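Local coordinates for protein beta sliding clamp (Caulobacter crescentus, PDB 5WCE) that probably confers processivity on DNA polymerases and other proteins by tethering them to DNA, which it encircles as a ring-shaped head-to-tail homodimer, at residues 143-148 with 368-373; 168-173 with 177-182; 189-194 with 255-260; 227-230 with 235-238. All coordinates share one frame; numbering follows the deposited sequence.

How the interactions relate
Interactions 1, 2 and 3 converge on one eight-stranded antiparallel sheet shared by the central and C-terminal regions, whereas interaction 4 is a hairpin in the other eight-stranded sheet, which joins the central and N-terminal regions. Strand 188-195 lies between strands 176-184 and 370-374, and interaction 3 sits about 9 Å from interaction 2 and 10 Å from interaction 1, centre to centre. H169 and R180 of interaction 2 meet Y257 and E193 of interaction 3, and G369 O of interaction 1 receives a probable hydrogen bond from E193 N. Interaction 4, centred about 19 Å from interaction 1, still touches it through V227 CG1, 4.0 Å from L143 CD2 of helix 140-148.

Interaction 1. Residues 143-148 with 368-373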
loop_
_atom_site.group_PDB
_atom_site.type_symbol
_atom_site.label_atom_id
_atom_site.label_comp_id
_atom_site.label_asym_id
_atom_site.label_seq_id
_atom_site.Cartn_x
_atom_site.Cartn_y
_atom_site.Cartn_z
ATOM N N LEU A 143 22.688 8.848 14.921
ATOM C CA LEU A 143 21.432 8.560 15.593
ATOM C C LEU A 143 20.529 7.706 14.719
ATOM O O LEU A 143 19.851 6.764 15.200
ATOM C CB LEU A 143 20.767 9.871 16.045
ATOM C CG LEU A 143 19.625 9.798 17.029
ATOM C CD1 LEU A 143 20.069 8.998 18.242
ATOM C CD2 LEU A 143 19.237 11.251 17.419
ATOM N N ILE A 144 20.544 8.014 13.419
ATOM C CA ILE A 144 19.766 7.263 12.445
ATOM C C ILE A 144 20.232 5.784 12.475
ATOM O O ILE A 144 19.403 4.914 12.491
ATOM C CB ILE A 144 19.829 7.863 11.014
ATOM C CG1 ILE A 144 18.902 9.084 10.916
ATOM C CG2 ILE A 144 19.409 6.815 9.946
ATOM C CD1 ILE A 144 19.052 9.870 9.599
ATOM N N ARG A 145 21.528 5.564 12.516
ATOM C CA ARG A 145 22.082 4.196 12.559
ATOM C C ARG A 145 21.617 3.492 13.854
ATOM O O ARG A 145 21.145 2.365 13.795
ATOM C CB ARG A 145 23.588 4.202 12.433
ATOM C CG ARG A 145 24.256 2.847 12.631
ATOM C CD ARG A 145 25.763 2.918 12.530
ATOM N NE ARG A 145 26.395 1.723 13.128
ATOM C CZ ARG A 145 26.606 1.557 14.433
ATOM N NH1 ARG A 145 26.196 2.467 15.343
ATOM N NH2 ARG A 145 27.173 0.434 14.879
ATOM N N LEU A 146 21.707 4.164 15.000
ATOM C CA LEU A 146 21.241 3.557 16.246
ATOM C C LEU A 146 19.839 3.047 16.162
ATOM O O LEU A 146 19.539 1.926 16.641
ATOM C CB LEU A 146 21.414 4.490 17.463
ATOM C CG LEU A 146 22.812 4.876 17.940
ATOM C CD1 LEU A 146 22.719 5.706 19.215
ATOM C CD2 LEU A 146 23.751 3.685 18.158
ATOM N N ILE A 147 18.957 3.855 15.557
ATOM C CA ILE A 147 17.583 3.499 15.421
ATOM C C ILE A 147 17.362 2.409 14.351
ATOM O O ILE A 147 16.712 1.372 14.616
ATOM C CB ILE A 147 16.685 4.752 15.148
ATOM C CG1 ILE A 147 16.672 5.642 16.384
ATOM C CG2 ILE A 147 15.281 4.346 14.778
ATOM C CD1 ILE A 147 16.149 7.061 16.114
ATOM N N ASP A 148 17.890 2.639 13.154
ATOM C CA ASP A 148 17.628 1.696 12.050
ATOM C C ASP A 148 18.197 0.273 12.301
ATOM O O ASP A 148 17.594 -0.714 11.878
ATOM C CB ASP A 148 18.124 2.235 10.720
ATOM C CG ASP A 148 17.252 3.406 10.168
ATOM O OD1 ASP A 148 16.231 3.754 10.808
ATOM O OD2 ASP A 148 17.665 3.989 9.130
ATOM N N PRO A 368 31.477 -3.843 14.205
ATOM C CA PRO A 368 31.594 -4.341 15.588
ATOM C C PRO A 368 30.610 -3.660 16.590
ATOM O O PRO A 368 30.536 -4.094 17.739
ATOM C CB PRO A 368 33.037 -3.969 15.987
ATOM C CG PRO A 368 33.383 -2.809 15.181
ATOM C CD PRO A 368 32.652 -2.993 13.861
ATOM N N GLY A 369 29.947 -2.574 16.180
ATOM C CA GLY A 369 29.083 -1.826 17.058
ATOM C C GLY A 369 27.638 -2.327 17.089
ATOM O O GLY A 369 26.771 -1.603 17.614
ATOM N N VAL A 370 27.331 -3.489 16.474
ATOM C CA VAL A 370 26.019 -4.109 16.592
ATOM C C VAL A 370 26.128 -5.554 17.114
ATOM O O VAL A 370 27.198 -6.179 16.969
ATOM C CB VAL A 370 25.232 -4.071 15.287
ATOM C CG1 VAL A 370 25.113 -2.642 14.796
ATOM C CG2 VAL A 370 25.917 -4.910 14.200
ATOM N N LYS A 371 25.108 -6.000 17.811
ATOM C CA LYS A 371 24.945 -7.409 18.197
ATOM C C LYS A 371 23.495 -7.784 17.995
ATOM O O LYS A 371 22.578 -7.019 18.372
ATOM C CB LYS A 371 25.376 -7.657 19.663
ATOM C CG LYS A 371 26.852 -7.444 19.907
ATOM C CD LYS A 371 27.216 -7.696 21.378
ATOM C CE LYS A 371 28.693 -7.451 21.728
ATOM N NZ LYS A 371 28.985 -6.036 22.069
ATOM N N TYR A 372 23.255 -8.992 17.452
ATOM C CA TYR A 372 21.900 -9.542 17.398
ATOM C C TYR A 372 21.836 -10.898 18.139
ATOM O O TYR A 372 22.800 -11.684 18.134
ATOM C CB TYR A 372 21.420 -9.701 15.982
ATOM C CG TYR A 372 21.443 -8.370 15.291
ATOM C CD1 TYR A 372 20.417 -7.449 15.498
ATOM C CD2 TYR A 372 22.524 -7.994 14.520
ATOM C CE1 TYR A 372 20.488 -6.184 14.910
ATOM C CE2 TYR A 372 22.606 -6.715 13.976
ATOM C CZ TYR A 372 21.547 -5.836 14.189
ATOM O OH TYR A 372 21.576 -4.548 13.629
ATOM N N VAL A 373 20.727 -11.095 18.813
ATOM C CA VAL A 373 20.470 -12.309 19.555
ATOM C C VAL A 373 19.147 -12.900 19.000
ATOM O O VAL A 373 18.099 -12.192 18.892
ATOM C CB VAL A 373 20.372 -12.121 21.075
ATOM C CG1 VAL A 373 20.271 -13.467 21.775
ATOM C CG2 VAL A 373 21.590 -11.387 21.624
#
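R145 reaches from helix 140-148 to the chain corner at P368 and G369 and to the adjoining V370 of strand 370-374, and its guanidinium carries the whole contact. The approach is narrow: only 89 Å² is buried, and NH2 is the atom that does the touching. R145 NH2 lies 3.7 Å from V370 CG1 and 3.4 Å from G369 O, both set obliquely to the guanidinium plane, while G369 CA lies in that plane at the group's edge. CG leaves on the far side from the backbone N (chi1 173°), the chain, extended from CG to NE, carries the guanidinium to the corner, and a turn at the last torsion (chi4 -81°) swings the terminal nitrogens toward it. On the strand, V370 keeps CG1 beside its own backbone N (chi1 -56°), and this is the branch that meets R145 NH2. Other groups hold the guanidinium more firmly than this segment does: NH2 forms a salt bridge with D367, and NH1 is hydrogen-bonded to E193 O. The D367 carboxylate also accepts a hydrogen bond from G369 N, linking the arginine to the chain corner. Helix 140-148 belongs to the central domain and strand 370-374 to the C-terminal one, and in sliding clamps such helices line the inside of the ring. The chemistry is therefore mixed: a cation paired with an acid, a carbonyl close by and a methyl near NH2, oblique to the group, a combination that should fix the direction of the arm mainly through D367 and E193, with V370 adding dispersion.

Interaction 2. Residues 168-173 with 177-182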
loop_
_atom_site.group_PDB
_atom_site.type_symbol
_atom_site.label_atom_id
_atom_site.label_comp_id
_atom_site.label_asym_id
_atom_site.label_seq_id
_atom_site.Cartn_x
_atom_site.Cartn_y
_atom_site.Cartn_z
ATOM N N VAL A 168 17.750 3.433 25.695
ATOM C CA VAL A 168 18.860 4.300 25.329
ATOM C C VAL A 168 19.627 4.623 26.580
ATOM O O VAL A 168 19.064 5.115 27.531
ATOM C CB VAL A 168 18.399 5.558 24.571
ATOM C CG1 VAL A 168 19.591 6.446 24.273
ATOM C CG2 VAL A 168 17.633 5.171 23.341
ATOM N N HIS A 169 20.911 4.251 26.598
ATOM C CA HIS A 169 21.758 4.359 27.737
ATOM C C HIS A 169 23.247 4.359 27.374
ATOM O O HIS A 169 23.614 4.065 26.234
ATOM C CB HIS A 169 21.513 3.199 28.720
ATOM C CG HIS A 169 21.791 1.838 28.140
ATOM N ND1 HIS A 169 21.148 1.356 27.014
ATOM C CD2 HIS A 169 22.643 0.862 28.534
ATOM C CE1 HIS A 169 21.608 0.142 26.738
ATOM N NE2 HIS A 169 22.505 -0.182 27.653
ATOM N N THR A 170 24.112 4.643 28.350
ATOM C CA THR A 170 25.515 4.557 28.070
ATOM C C THR A 170 26.162 3.438 28.879
ATOM O O THR A 170 25.755 3.170 29.990
ATOM C CB THR A 170 26.237 5.834 28.401
ATOM O OG1 THR A 170 26.046 6.106 29.790
ATOM C CG2 THR A 170 25.752 6.976 27.539
ATOM N N VAL A 171 27.177 2.829 28.304
ATOM C CA VAL A 171 27.958 1.789 28.956
ATOM C C VAL A 171 29.446 2.117 28.828
ATOM O O VAL A 171 29.857 2.737 27.830
ATOM C CB VAL A 171 27.698 0.414 28.372
ATOM C CG1 VAL A 171 26.288 -0.020 28.658
ATOM C CG2 VAL A 171 27.998 0.370 26.882
ATOM N N ASN A 172 30.224 1.739 29.846
ATOM C CA ASN A 172 31.665 1.928 29.834
ATOM C C ASN A 172 32.238 0.614 29.375
ATOM O O ASN A 172 32.329 -0.307 30.156
ATOM C CB ASN A 172 32.215 2.314 31.245
ATOM C CG ASN A 172 33.736 2.250 31.326
ATOM O OD1 ASN A 172 34.393 2.413 30.299
ATOM N ND2 ASN A 172 34.288 1.883 32.496
ATOM N N GLU A 173 32.612 0.526 28.102
ATOM C CA GLU A 173 33.245 -0.680 27.545
ATOM C C GLU A 173 34.385 -0.277 26.589
ATOM O O GLU A 173 34.336 0.779 25.926
ATOM C CB GLU A 173 32.234 -1.572 26.793
ATOM C CG GLU A 173 31.584 -2.612 27.681
ATOM C CD GLU A 173 30.389 -3.309 27.050
ATOM O OE1 GLU A 173 30.388 -3.547 25.816
ATOM O OE2 GLU A 173 29.441 -3.665 27.794
ATOM N N THR A 177 33.365 5.199 26.690
ATOM C CA THR A 177 31.929 5.149 26.931
ATOM C C THR A 177 31.166 5.109 25.582
ATOM O O THR A 177 31.444 5.876 24.684
ATOM C CB THR A 177 31.496 6.332 27.812
ATOM O OG1 THR A 177 32.154 6.210 29.082
ATOM C CG2 THR A 177 29.999 6.315 28.021
ATOM N N LYS A 178 30.214 4.211 25.470
ATOM C CA LYS A 178 29.356 4.110 24.292
ATOM C C LYS A 178 27.940 4.578 24.590
ATOM O O LYS A 178 27.425 4.269 25.624
ATOM C CB LYS A 178 29.360 2.669 23.829
ATOM C CG LYS A 178 30.716 2.376 23.197
ATOM C CD LYS A 178 31.182 1.003 23.495
ATOM C CE LYS A 178 32.512 0.790 22.786
ATOM N NZ LYS A 178 32.718 -0.658 22.722
ATOM N N LEU A 179 27.348 5.333 23.675
ATOM C CA LEU A 179 25.890 5.529 23.643
ATOM C C LEU A 179 25.271 4.310 22.920
ATOM O O LEU A 179 25.597 4.069 21.756
ATOM C CB LEU A 179 25.542 6.827 22.929
ATOM C CG LEU A 179 24.061 7.204 22.808
ATOM C CD1 LEU A 179 23.455 7.382 24.173
ATOM C CD2 LEU A 179 23.877 8.480 22.008
ATOM N N ARG A 180 24.377 3.590 23.614
ATOM C CA ARG A 180 23.875 2.300 23.173
ATOM C C ARG A 180 22.339 2.294 23.131
ATOM O O ARG A 180 21.681 2.882 23.994
ATOM C CB ARG A 180 24.381 1.184 24.121
ATOM C CG ARG A 180 23.889 -0.229 23.761
ATOM C CD ARG A 180 24.418 -1.245 24.757
ATOM N NE ARG A 180 25.825 -1.529 24.529
ATOM C CZ ARG A 180 26.544 -2.434 25.220
ATOM N NH1 ARG A 180 26.004 -3.132 26.232
ATOM N NH2 ARG A 180 27.826 -2.637 24.911
ATOM N N ALA A 181 21.793 1.656 22.124
ATOM C CA ALA A 181 20.376 1.420 21.994
ATOM C C ALA A 181 20.135 -0.095 21.962
ATOM O O ALA A 181 20.796 -0.807 21.183
ATOM C CB ALA A 181 19.851 2.070 20.738
ATOM N N VAL A 182 19.231 -0.566 22.810
ATOM C CA VAL A 182 18.864 -2.002 22.878
ATOM C C VAL A 182 17.341 -2.135 22.741
ATOM O O VAL A 182 16.577 -1.400 23.389
ATOM C CB VAL A 182 19.299 -2.683 24.170
ATOM C CG1 VAL A 182 18.728 -4.098 24.251
ATOM C CG2 VAL A 182 20.809 -2.741 24.263
HETATM O O HOH W 1 30.990 -2.058 24.027
#
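Strands 168-173 and 177-182 run antiparallel, their N-to-C directions 149° apart over these segments, with H169 facing R180 and V171 facing K178 as hydrogen-bonded pairs. They form a beta hairpin of the central domain. H169 N donates to R180 O at 3.0 Å, and K178 N donates to V171 O at 2.8 Å; each bond has a return partner. On the face carrying V168, T170, L179 and A181, V168 CG1 packs on L179 CD1 at 4.0 Å, while T170 CB meets T177 CG2. On the face carrying H169, V171, K178 and R180, the aliphatic part of R180 passes over one face of the H169 imidazole, CB lying 4.3 Å from the ring centroid in a CH-pi contact, with the ring and guanidinium planes nearly perpendicular (84°). V182 CG2 touches the edge of the same ring. A bend at chi3 (-75°) brings the R180 guanidinium to V171, whose CG2 sits over its centre, 3.6 Å from CZ. H169 NE2 is hydrogen-bonded to Y257 OH, and the guanidinium has E193 as its chief acidic partner. It also pairs with poorly ordered E173: R180 NH2 keeps OE1 in the guanidinium plane at 2.9 Å but meets it from above the carboxylate plane.

Interaction 3. Residues 189-194 with 255-260; sequences LALAEM and PDYMRV
L189 and L191, alternate residues on one side of strand 188-195, both press against Y257 in the connector that leads from strand 243-248 toward strand 267-272. The apolar contacts are two. L189 CD1 lies 3.8 Å from Y257 CB, at the root of the side chain, and L191 CD1 lies 4.1 Å from CE1, farther out and oblique to the ring. Each leucine crosses the tyrosine at roughly a right angle, so the tyrosine side chain, from CB to CE1, spans two leucines on the same side of the strand. Both leucines carry CG anti to their backbone N, which extends their methyl ends away from the sheet. The backbones themselves stay well apart, the CA atoms of L189 and Y257 being 8.6 Å from each other.

The connector owes its shape to backbone bonds of its own. D256 is the centre of an inverse gamma turn, and the next bonds run from R259 N to D256 O at 3.0 Å and from V260 N to Y257 O at 2.9 Å; residues 257-260 take helical backbone angles without forming a regular helix. Polar interactions enter at the far end of the ring, where Y257 OH is hydrogen-bonded to R180 NH1 as well as to H169. In bacterial clamps the groove that receives partner proteins lies between the central and C-terminal domains, and this connector probably lies near it. Y257 thus joins an apolar contact to a polar one: CB and CE1 meet the two leucines, while the buried hydroxyl is satisfied by the neighbouring hairpin.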
loop_
_atom_site.group_PDB
_atom_site.type_symbol
_atom_site.label_atom_id
_atom_site.label_comp_id
_atom_site.label_asym_id
_atom_site.label_seq_id
_atom_site.Cartn_x
_atom_site.Cartn_y
_atom_site.Cartn_z
ATOM N N LEU A 189 16.613 -9.910 20.120
ATOM C CA LEU A 189 17.207 -8.696 20.618
ATOM C C LEU A 189 18.094 -8.057 19.563
ATOM O O LEU A 189 18.795 -8.738 18.728
ATOM C CB LEU A 189 17.960 -8.980 21.911
ATOM C CG LEU A 189 18.675 -7.799 22.609
ATOM C CD1 LEU A 189 18.660 -7.941 24.123
ATOM C CD2 LEU A 189 20.129 -7.645 22.095
ATOM N N ALA A 190 18.146 -6.738 19.625
ATOM C CA ALA A 190 19.033 -5.948 18.772
ATOM C C ALA A 190 19.748 -4.912 19.590
ATOM O O ALA A 190 19.141 -4.287 20.480
ATOM C CB ALA A 190 18.269 -5.287 17.665
ATOM N N LEU A 191 21.045 -4.755 19.325
ATOM C CA LEU A 191 21.887 -3.838 20.048
ATOM C C LEU A 191 22.726 -3.067 19.022
ATOM O O LEU A 191 23.299 -3.675 18.081
ATOM C CB LEU A 191 22.758 -4.605 21.046
ATOM C CG LEU A 191 23.795 -3.830 21.879
ATOM C CD1 LEU A 191 24.189 -4.591 23.128
ATOM C CD2 LEU A 191 25.049 -3.412 21.129
ATOM N N ALA A 192 22.801 -1.738 19.187
ATOM C CA ALA A 192 23.682 -0.908 18.391
ATOM C C ALA A 192 24.276 0.177 19.250
ATOM O O ALA A 192 23.626 0.679 20.189
ATOM C CB ALA A 192 22.958 -0.329 17.204
ATOM N N GLU A 193 25.527 0.523 18.987
ATOM C CA GLU A 193 26.189 1.516 19.803
ATOM C C GLU A 193 27.167 2.350 19.000
ATOM O O GLU A 193 27.565 1.988 17.889
ATOM C CB GLU A 193 26.861 0.854 20.997
ATOM C CG GLU A 193 28.097 0.026 20.618
ATOM C CD GLU A 193 28.554 -0.947 21.656
ATOM O OE1 GLU A 193 27.986 -0.937 22.766
ATOM O OE2 GLU A 193 29.530 -1.705 21.343
ATOM N N MET A 194 27.520 3.492 19.593
ATOM C CA MET A 194 28.470 4.450 19.026
ATOM C C MET A 194 29.307 5.030 20.148
ATOM O O MET A 194 28.911 4.926 21.306
ATOM C CB MET A 194 27.730 5.582 18.327
ATOM C CG MET A 194 26.822 6.423 19.287
ATOM S SD MET A 194 25.875 7.727 18.480
ATOM C CE MET A 194 27.250 8.843 18.213
ATOM N N PRO A 255 14.934 -4.893 31.193
ATOM C CA PRO A 255 15.574 -6.112 31.693
ATOM C C PRO A 255 17.100 -6.089 31.622
ATOM O O PRO A 255 17.695 -5.320 30.847
ATOM C CB PRO A 255 14.995 -7.216 30.800
ATOM C CG PRO A 255 14.361 -6.515 29.652
ATOM C CD PRO A 255 13.882 -5.204 30.202
ATOM N N ASP A 256 17.714 -6.897 32.466
ATOM C CA ASP A 256 19.164 -7.089 32.467
ATOM C C ASP A 256 19.561 -7.866 31.185
ATOM O O ASP A 256 19.902 -9.048 31.250
ATOM C CB ASP A 256 19.612 -7.809 33.758
ATOM C CG ASP A 256 21.138 -7.887 33.909
ATOM O OD1 ASP A 256 21.895 -7.381 33.050
ATOM O OD2 ASP A 256 21.589 -8.519 34.883
ATOM N N TYR A 257 19.535 -7.168 30.042
ATOM C CA TYR A 257 19.816 -7.752 28.751
ATOM C C TYR A 257 21.237 -8.283 28.645
ATOM O O TYR A 257 21.467 -9.204 27.849
ATOM C CB TYR A 257 19.525 -6.748 27.596
ATOM C CG TYR A 257 20.516 -5.641 27.555
ATOM C CD1 TYR A 257 21.732 -5.817 26.936
ATOM C CD2 TYR A 257 20.272 -4.423 28.185
ATOM C CE1 TYR A 257 22.686 -4.817 26.914
ATOM C CE2 TYR A 257 21.229 -3.422 28.160
ATOM C CZ TYR A 257 22.431 -3.623 27.515
ATOM O OH TYR A 257 23.394 -2.657 27.522
ATOM N N MET A 258 22.188 -7.734 29.417
ATOM C CA MET A 258 23.554 -8.286 29.420
ATOM C C MET A 258 23.571 -9.802 29.748
ATOM O O MET A 258 24.411 -10.525 29.227
ATOM C CB MET A 258 24.494 -7.469 30.315
ATOM C CG MET A 258 24.773 -6.091 29.695
ATOM S SD MET A 258 25.552 -4.888 30.787
ATOM C CE MET A 258 24.991 -3.355 30.078
ATOM N N ARG A 259 22.585 -10.269 30.518
ATOM C CA ARG A 259 22.453 -11.692 30.895
ATOM C C ARG A 259 21.957 -12.598 29.770
ATOM O O ARG A 259 22.155 -13.816 29.786
ATOM C CB ARG A 259 21.512 -11.828 32.108
ATOM N N VAL A 260 21.319 -11.980 28.790
ATOM C CA VAL A 260 20.732 -12.650 27.647
ATOM C C VAL A 260 21.726 -12.725 26.476
ATOM O O VAL A 260 21.601 -13.586 25.614
ATOM C CB VAL A 260 19.459 -11.888 27.189
ATOM C CG1 VAL A 260 18.725 -12.682 26.114
ATOM C CG2 VAL A 260 18.528 -11.633 28.384
#

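Interaction 4. Residues 227-230 with 235-238; sequences VDLQ and KVRF
Q230 turns CG to lie beside its backbone N (chi1 -62°) and R237 sends CG anti to its own (chi1 -173°), which leaves the two side chains running side by side in the same direction. At their ends R237 NH1 donates to Q230 OE1 at 3.0 Å, close to the line of the amide C=O, although the amide and guanidinium planes stand almost perpendicular (83°). The guanidinium also forms a salt bridge with E239, and Q230 NE2 is hydrogen-bonded to S133 O, so both groups have partners beyond the pair. The backbones of this beta hairpin, strands 226-231 and 235-240, are tied by Q230 N to R237 O at 2.8 Å and R237 N to Q230 O at 2.9 Å. L229 and F238 form the adjoining non-hydrogen-bonded pair, on the apolar face of the sheet. L229 CD1 lies over one face of the F238 ring, 4.2 Å from its centroid, in a CH-pi contact. That same methyl meets V236 CG2 at 3.6 Å, so it touches two residues of the opposing strand. V227 CG1 comes to the edge of the ring and packs on F238 CB at 4.2 Å, while the V227 side chain also touches T140 of helix 140-148.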
loop_
_atom_site.group_PDB
_atom_site.type_symbol
_atom_site.label_atom_id
_atom_site.label_comp_id
_atom_site.label_asym_id
_atom_site.label_seq_id
_atom_site.Cartn_x
_atom_site.Cartn_y
_atom_site.Cartn_z
ATOM N N VAL A 227 21.416 16.419 15.817
ATOM C CA VAL A 227 20.137 16.483 16.540
ATOM C C VAL A 227 20.542 16.700 18.005
ATOM O O VAL A 227 21.466 16.017 18.525
ATOM C CB VAL A 227 19.347 15.178 16.392
ATOM C CG1 VAL A 227 18.132 15.109 17.319
ATOM C CG2 VAL A 227 18.949 14.995 14.950
ATOM N N ASP A 228 19.887 17.668 18.650
ATOM C CA ASP A 228 20.038 17.858 20.070
ATOM C C ASP A 228 19.136 16.893 20.906
ATOM O O ASP A 228 17.920 16.767 20.657
ATOM C CB ASP A 228 19.809 19.336 20.433
ATOM C CG ASP A 228 21.030 20.208 20.139
ATOM O OD1 ASP A 228 22.076 19.695 19.689
ATOM O OD2 ASP A 228 21.002 21.394 20.411
ATOM N N LEU A 229 19.747 16.219 21.893
ATOM C CA LEU A 229 19.062 15.289 22.741
ATOM C C LEU A 229 19.110 15.810 24.175
ATOM O O LEU A 229 20.160 16.301 24.683
ATOM C CB LEU A 229 19.708 13.901 22.636
ATOM C CG LEU A 229 19.174 12.785 23.518
ATOM C CD1 LEU A 229 17.762 12.389 23.126
ATOM C CD2 LEU A 229 20.071 11.571 23.352
ATOM N N GLN A 230 17.967 15.718 24.850
ATOM C CA GLN A 230 17.886 15.972 26.263
ATOM C C GLN A 230 17.188 14.815 26.920
ATOM O O GLN A 230 16.271 14.208 26.346
ATOM C CB GLN A 230 17.175 17.289 26.575
ATOM C CG GLN A 230 17.872 18.506 26.026
ATOM C CD GLN A 230 16.985 19.735 26.077
ATOM O OE1 GLN A 230 16.115 19.924 25.226
ATOM N NE2 GLN A 230 17.204 20.561 27.067
ATOM N N LYS A 235 11.542 12.075 30.926
ATOM C CA LYS A 235 11.326 12.702 29.595
ATOM C C LYS A 235 12.523 12.607 28.708
ATOM O O LYS A 235 13.660 12.510 29.173
ATOM C CB LYS A 235 10.986 14.190 29.703
ATOM C CG LYS A 235 9.712 14.454 30.467
ATOM C CD LYS A 235 8.912 15.576 29.921
ATOM C CE LYS A 235 7.423 15.331 30.140
ATOM N NZ LYS A 235 7.033 15.996 31.355
ATOM N N VAL A 236 12.257 12.661 27.420
ATOM C CA VAL A 236 13.277 12.775 26.411
ATOM C C VAL A 236 12.827 13.871 25.436
ATOM O O VAL A 236 11.623 14.045 25.200
ATOM C CB VAL A 236 13.567 11.404 25.758
ATOM C CG1 VAL A 236 12.394 10.842 25.027
ATOM C CG2 VAL A 236 14.689 11.498 24.770
ATOM N N ARG A 237 13.777 14.649 24.942
ATOM C CA ARG A 237 13.507 15.704 23.959
ATOM C C ARG A 237 14.537 15.657 22.840
ATOM O O ARG A 237 15.753 15.617 23.078
ATOM C CB ARG A 237 13.475 17.064 24.616
ATOM C CG ARG A 237 13.031 18.226 23.719
ATOM C CD ARG A 237 12.736 19.435 24.567
ATOM N NE ARG A 237 12.277 20.538 23.757
ATOM C CZ ARG A 237 13.042 21.356 23.054
ATOM N NH1 ARG A 237 14.377 21.259 23.105
ATOM N NH2 ARG A 237 12.465 22.357 22.370
ATOM N N PHE A 238 14.041 15.654 21.612
ATOM C CA PHE A 238 14.863 15.716 20.423
ATOM C C PHE A 238 14.569 17.077 19.802
ATOM O O PHE A 238 13.399 17.401 19.535
ATOM C CB PHE A 238 14.480 14.662 19.435
ATOM C CG PHE A 238 14.569 13.262 19.931
ATOM C CD1 PHE A 238 15.717 12.504 19.682
ATOM C CD2 PHE A 238 13.457 12.634 20.529
ATOM C CE1 PHE A 238 15.802 11.199 20.107
ATOM C CE2 PHE A 238 13.551 11.321 20.945
ATOM C CZ PHE A 238 14.726 10.606 20.724
HETATM O O HOH W 2 16.914 18.589 22.706
#